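Long-range contacts in EvdO1 (PDB 4XBZ), which probably acts as a metal-dependent oxygenase of the phytanoyl-CoA dioxygenase family, carrying out an oxidative cyclization in orthosomycin biosynthesis: residues Q133-N138 with Y261-V266; A51-G56 with T173-V178. All coordinates share one frame; numbering follows the deposited sequence.

Contact 1: Q133-N138 with Y261-V266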
loop_
_atom_site.group_PDB
_atom_site.type_symbol
_atom_site.label_atom_id
_atom_site.label_comp_id
_atom_site.label_asym_id
_atom_site.label_seq_id
_atom_site.Cartn_x
_atom_site.Cartn_y
_atom_site.Cartn_z
ATOM N N GLN A 133 6.730 0.213 2.481
ATOM C CA GLN A 133 6.230 0.076 1.115
ATOM C C GLN A 133 4.786 -0.427 1.116
ATOM O O GLN A 133 3.996 -0.064 0.240
ATOM C CB GLN A 133 7.116 -0.862 0.278
ATOM C CG GLN A 133 8.329 -0.179 -0.335
ATOM C CD GLN A 133 7.968 1.085 -1.145
ATOM O OE1 GLN A 133 7.374 1.001 -2.233
ATOM N NE2 GLN A 133 8.351 2.256 -0.626
ATOM N N LEU A 134 4.435 -1.239 2.108
ATOM C CA LEU A 134 3.128 -1.884 2.113
ATOM C C LEU A 134 2.082 -1.085 2.873
ATOM O O LEU A 134 0.977 -0.881 2.395
ATOM C CB LEU A 134 3.240 -3.293 2.694
ATOM C CG LEU A 134 4.129 -4.265 1.906
ATOM C CD1 LEU A 134 4.098 -5.659 2.528
ATOM C CD2 LEU A 134 3.701 -4.326 0.456
ATOM N N VAL A 135 2.436 -0.633 4.064
ATOM C CA VAL A 135 1.514 0.100 4.906
ATOM C C VAL A 135 1.593 1.589 4.577
ATOM O O VAL A 135 0.628 2.324 4.757
ATOM C CB VAL A 135 1.820 -0.167 6.435
ATOM C CG1 VAL A 135 1.001 0.720 7.341
ATOM C CG2 VAL A 135 1.570 -1.640 6.791
ATOM N N GLY A 136 2.738 2.029 4.066
ATOM C CA GLY A 136 2.946 3.445 3.822
ATOM C C GLY A 136 3.911 4.117 4.797
ATOM O O GLY A 136 4.298 3.532 5.822
ATOM N N PRO A 137 4.309 5.359 4.473
ATOM C CA PRO A 137 5.282 6.178 5.208
ATOM C C PRO A 137 4.810 6.602 6.611
ATOM O O PRO A 137 5.652 6.977 7.421
ATOM C CB PRO A 137 5.457 7.400 4.296
ATOM C CG PRO A 137 4.136 7.505 3.566
ATOM C CD PRO A 137 3.776 6.070 3.296
ATOM N N ASN A 138 3.514 6.534 6.898
ATOM C CA ASN A 138 3.023 6.913 8.231
ATOM C C ASN A 138 2.714 5.704 9.098
ATOM O O ASN A 138 1.865 5.776 9.995
ATOM C CB ASN A 138 1.755 7.777 8.141
ATOM C CG ASN A 138 1.872 8.898 7.122
ATOM O OD1 ASN A 138 2.886 9.589 7.053
ATOM N ND2 ASN A 138 0.826 9.079 6.319
ATOM N N TYR A 261 0.893 -3.581 12.166
ATOM C CA TYR A 261 1.115 -2.205 11.760
ATOM C C TYR A 261 -0.157 -1.663 11.133
ATOM O O TYR A 261 -0.901 -2.423 10.523
ATOM C CB TYR A 261 2.273 -2.115 10.772
ATOM C CG TYR A 261 3.581 -2.633 11.317
ATOM C CD1 TYR A 261 3.932 -3.968 11.174
ATOM C CD2 TYR A 261 4.463 -1.786 11.991
ATOM C CE1 TYR A 261 5.128 -4.454 11.663
ATOM C CE2 TYR A 261 5.663 -2.261 12.495
ATOM C CZ TYR A 261 5.989 -3.601 12.328
ATOM O OH TYR A 261 7.175 -4.086 12.824
ATOM N N ARG A 262 -0.418 -0.369 11.320
ATOM C CA ARG A 262 -1.497 0.338 10.624
ATOM C C ARG A 262 -1.019 1.726 10.183
ATOM O O ARG A 262 -0.035 2.245 10.712
ATOM C CB ARG A 262 -2.730 0.485 11.518
ATOM C CG ARG A 262 -3.325 -0.808 11.987
ATOM C CD ARG A 262 -4.596 -0.608 12.827
ATOM N NE ARG A 262 -5.043 -1.880 13.388
ATOM C CZ ARG A 262 -6.280 -2.368 13.309
ATOM N NH1 ARG A 262 -7.249 -1.680 12.702
ATOM N NH2 ARG A 262 -6.551 -3.553 13.851
ATOM N N PRO A 263 -1.711 2.343 9.216
ATOM C CA PRO A 263 -1.327 3.723 8.884
ATOM C C PRO A 263 -1.775 4.710 9.959
ATOM O O PRO A 263 -2.875 4.558 10.489
ATOM C CB PRO A 263 -2.052 3.979 7.551
ATOM C CG PRO A 263 -2.327 2.590 6.996
ATOM C CD PRO A 263 -2.645 1.781 8.224
ATOM N N ALA A 264 -0.934 5.687 10.290
ATOM C CA ALA A 264 -1.307 6.721 11.269
ATOM C C ALA A 264 -2.582 7.482 10.895
ATOM O O ALA A 264 -3.425 7.751 11.758
ATOM C CB ALA A 264 -0.161 7.711 11.472
ATOM N N GLU A 265 -2.741 7.826 9.621
ATOM C CA GLU A 265 -3.909 8.616 9.244
ATOM C C GLU A 265 -5.186 7.783 9.351
ATOM O O GLU A 265 -6.274 8.334 9.501
ATOM C CB GLU A 265 -3.773 9.198 7.826
ATOM C CG GLU A 265 -3.960 8.194 6.690
ATOM C CD GLU A 265 -2.674 7.490 6.313
ATOM O OE1 GLU A 265 -1.685 7.582 7.085
ATOM O OE2 GLU A 265 -2.647 6.849 5.239
ATOM N N VAL A 266 -5.063 6.465 9.268
ATOM C CA VAL A 266 -6.228 5.594 9.393
ATOM C C VAL A 266 -6.651 5.510 10.854
ATOM O O VAL A 266 -7.840 5.613 11.166
ATOM C CB VAL A 266 -5.950 4.175 8.839
ATOM C CG1 VAL A 266 -6.994 3.155 9.348
ATOM C CG2 VAL A 266 -5.855 4.198 7.292
#
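N138 meets the first turn of helix 264-270 with both its backbone and its side chain. Its carbonyl O accepts the amide of A264 (N to O 2.8 Å), the donor standing above the carbonyl plane. The side chain gives a second, straighter bond, N138 ND2 to E265 OE1 at 3.0 Å with an N-H...O angle of 164°. The oxygen lies in the amide plane, but the donor comes from above the carboxylate, and the two planes are 85° apart. A bend in the E265 chain (chi2 -88°) folds its carboxylate back toward N138. Beside these bonds N138 CB packs on A264 CB at 3.8 Å.

V135 supplies the apolar half. Its CG1 lies 3.6 Å from R262 C and 3.8 Å from P263 CG, against the strand end where P263 serves as N-cap residue. The fit is looser at the other methyl, with CG2 4.1 Å from Y261 CB, though this side too is buried. Between the two halves G136 turns the chain with positive phi; a CB there would collide with the V135 carbonyl oxygen.

N138 OD1 is held by A309 N, and Y202 of the second subunit packs on N138 and E265. The Y261 ring turns off to rest on helix 125-134, V135 also touches I179 of strand 179-184, and R262 pairs through its backbone with I140 of strand 139-147.

Contact 2: A51-G56 with T173-V178; sequences AFRRQG and TGAGRV
R53 reaches from helix 46-55 to A175 in the loop before strand 179-184. One hydrogen bond joins the segments, R53 NH1 to A175 O, 3.1 Å long with an N-H...O angle of 161°. The oxygen lies at the guanidinium edge, close to its plane, whereas the donor stands 43° out of the carbonyl plane. NH1 also bonds L134 O, so this one nitrogen serves two backbone carbonyls.

Among the van der Waals contacts, the A175 oxygen also touches the aliphatic part of the arginine: a bend at chi2 (-110°) lays R53 CD 3.2 Å from A175 O. The F52 ring presents an edge, with CE2 3.5 Å from G176 O in the ring plane. G176 suits this place twice over: a CB on it would fall about 2.6 Å from F52 CE2, and its backbone angles alone would press that CB against the A175 carbonyl oxygen.

Bonds inside the loop fix its curve. T173 O accepts G176 N at 2.6 Å, and T173 OG1 accepts R177 N at 2.8 Å. A leucine in place of R53 would probably leave A175 O and L134 O without the donor they share. Nearby, R53 O is hydrogen-bonded to Y202 OH of the same chain, and P137 of the second subunit packs on R53.

The chemistry is thus a cation set among backbone oxygens, whose carbonyl dipoles would be expected to stabilise the buried charge.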
loop_
_atom_site.group_PDB
_atom_site.type_symbol
_atom_site.label_atom_id
_atom_site.label_comp_id
_atom_site.label_asym_id
_atom_site.label_seq_id
_atom_site.Cartn_x
_atom_site.Cartn_y
_atom_site.Cartn_z
ATOM N N ALA A 51 1.612 -9.231 -5.375
ATOM C CA ALA A 51 1.125 -10.485 -4.866
ATOM C C ALA A 51 0.546 -10.249 -3.473
ATOM O O ALA A 51 -0.564 -10.702 -3.177
ATOM C CB ALA A 51 2.227 -11.520 -4.847
ATOM N N PHE A 52 1.251 -9.496 -2.631
ATOM C CA PHE A 52 0.683 -9.217 -1.307
ATOM C C PHE A 52 -0.646 -8.475 -1.404
ATOM O O PHE A 52 -1.598 -8.834 -0.716
ATOM C CB PHE A 52 1.620 -8.413 -0.416
ATOM C CG PHE A 52 1.010 -8.090 0.920
ATOM C CD1 PHE A 52 0.895 -9.076 1.895
ATOM C CD2 PHE A 52 0.509 -6.825 1.184
ATOM C CE1 PHE A 52 0.301 -8.797 3.132
ATOM C CE2 PHE A 52 -0.079 -6.533 2.404
ATOM C CZ PHE A 52 -0.187 -7.519 3.388
ATOM N N ARG A 53 -0.720 -7.455 -2.260
ATOM C CA ARG A 53 -1.952 -6.678 -2.379
ATOM C C ARG A 53 -3.108 -7.550 -2.849
ATOM O O ARG A 53 -4.239 -7.410 -2.389
ATOM C CB ARG A 53 -1.770 -5.490 -3.337
ATOM C CG ARG A 53 -0.738 -4.471 -2.873
ATOM C CD ARG A 53 -1.357 -3.166 -2.453
ATOM N NE ARG A 53 -0.352 -2.150 -2.141
ATOM C CZ ARG A 53 0.028 -1.819 -0.902
ATOM N NH1 ARG A 53 -0.508 -2.429 0.172
ATOM N NH2 ARG A 53 0.947 -0.875 -0.730
ATOM N N ARG A 54 -2.824 -8.464 -3.758
ATOM C CA ARG A 54 -3.890 -9.242 -4.358
ATOM C C ARG A 54 -4.266 -10.453 -3.506
ATOM O O ARG A 54 -5.443 -10.728 -3.280
ATOM C CB ARG A 54 -3.490 -9.707 -5.761
ATOM C CG ARG A 54 -4.607 -10.391 -6.535
ATOM C CD ARG A 54 -4.127 -10.741 -7.944
ATOM N NE ARG A 54 -2.996 -11.655 -7.863
ATOM C CZ ARG A 54 -3.110 -12.980 -7.866
ATOM N NH1 ARG A 54 -4.308 -13.536 -7.993
ATOM N NH2 ARG A 54 -2.029 -13.748 -7.755
ATOM N N GLN A 55 -3.270 -11.190 -3.046
ATOM C CA GLN A 55 -3.568 -12.438 -2.368
ATOM C C GLN A 55 -3.767 -12.251 -0.880
ATOM O O GLN A 55 -4.331 -13.117 -0.221
ATOM C CB GLN A 55 -2.467 -13.459 -2.638
ATOM C CG GLN A 55 -2.418 -13.879 -4.097
ATOM C CD GLN A 55 -1.288 -14.818 -4.385
ATOM O OE1 GLN A 55 -0.174 -14.389 -4.691
ATOM N NE2 GLN A 55 -1.561 -16.118 -4.295
ATOM N N GLY A 56 -3.328 -11.112 -0.349
ATOM C CA GLY A 56 -3.484 -10.841 1.075
ATOM C C GLY A 56 -2.446 -11.546 1.930
ATOM O O GLY A 56 -2.610 -11.658 3.140
ATOM N N THR A 173 -8.993 -1.344 3.531
ATOM C CA THR A 173 -7.692 -1.994 3.645
ATOM C C THR A 173 -7.605 -3.395 3.009
ATOM O O THR A 173 -6.660 -4.160 3.278
ATOM C CB THR A 173 -7.274 -2.070 5.156
ATOM O OG1 THR A 173 -5.919 -2.513 5.272
ATOM C CG2 THR A 173 -8.204 -3.005 5.966
ATOM N N GLY A 174 -8.572 -3.732 2.153
ATOM C CA GLY A 174 -8.511 -4.973 1.396
ATOM C C GLY A 174 -7.190 -5.033 0.662
ATOM O O GLY A 174 -6.603 -6.106 0.516
ATOM N N ALA A 175 -6.723 -3.865 0.203
ATOM C CA ALA A 175 -5.416 -3.726 -0.432
ATOM C C ALA A 175 -4.238 -4.033 0.507
ATOM O O ALA A 175 -3.110 -4.154 0.035
ATOM C CB ALA A 175 -5.260 -2.335 -0.989
ATOM N N GLY A 176 -4.488 -4.153 1.818
ATOM C CA GLY A 176 -3.449 -4.581 2.751
ATOM C C GLY A 176 -2.641 -3.481 3.444
ATOM O O GLY A 176 -1.415 -3.429 3.346
ATOM N N ARG A 177 -3.322 -2.610 4.173
ATOM C CA ARG A 177 -2.655 -1.489 4.824
ATOM C C ARG A 177 -2.555 -1.749 6.327
ATOM O O ARG A 177 -1.734 -1.148 7.019
ATOM C CB ARG A 177 -3.409 -0.185 4.524
ATOM C CG ARG A 177 -3.723 -0.042 3.012
ATOM C CD ARG A 177 -4.842 0.957 2.745
ATOM N NE ARG A 177 -4.362 2.288 3.030
ATOM C CZ ARG A 177 -5.115 3.283 3.480
ATOM N NH1 ARG A 177 -6.415 3.112 3.681
ATOM N NH2 ARG A 177 -4.547 4.460 3.713
ATOM N N VAL A 178 -3.395 -2.663 6.810
ATOM C CA VAL A 178 -3.316 -3.158 8.175
ATOM C C VAL A 178 -2.772 -4.583 8.142
ATOM O O VAL A 178 -3.401 -5.496 7.610
ATOM C CB VAL A 178 -4.686 -3.133 8.879
ATOM C CG1 VAL A 178 -4.562 -3.664 10.294
ATOM C CG2 VAL A 178 -5.254 -1.714 8.864
#

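Contacts 1 and 2 lie about 13 Å apart, centre to centre, and meet directly. R53 of contact 2 also reaches the helix end of contact 1; P263 CD packs on R177 O; and E265 OE2 and R177 NH2 form a long, weak ion pair at 3.4 Å. Along the chain the segments alternate: 51-56, 133-138, 173-178, 261-266. The first three each lead into a strand of the eight-stranded mixed sheet (57-61, 139-147 and 179-184), and the last carries the end of strand 256-263. Both contacts therefore gather strand ends at this sheet of the double-stranded beta helix, whereas H160 and H244 of the nickel site come from the smaller sheet, and both touch the second subunit.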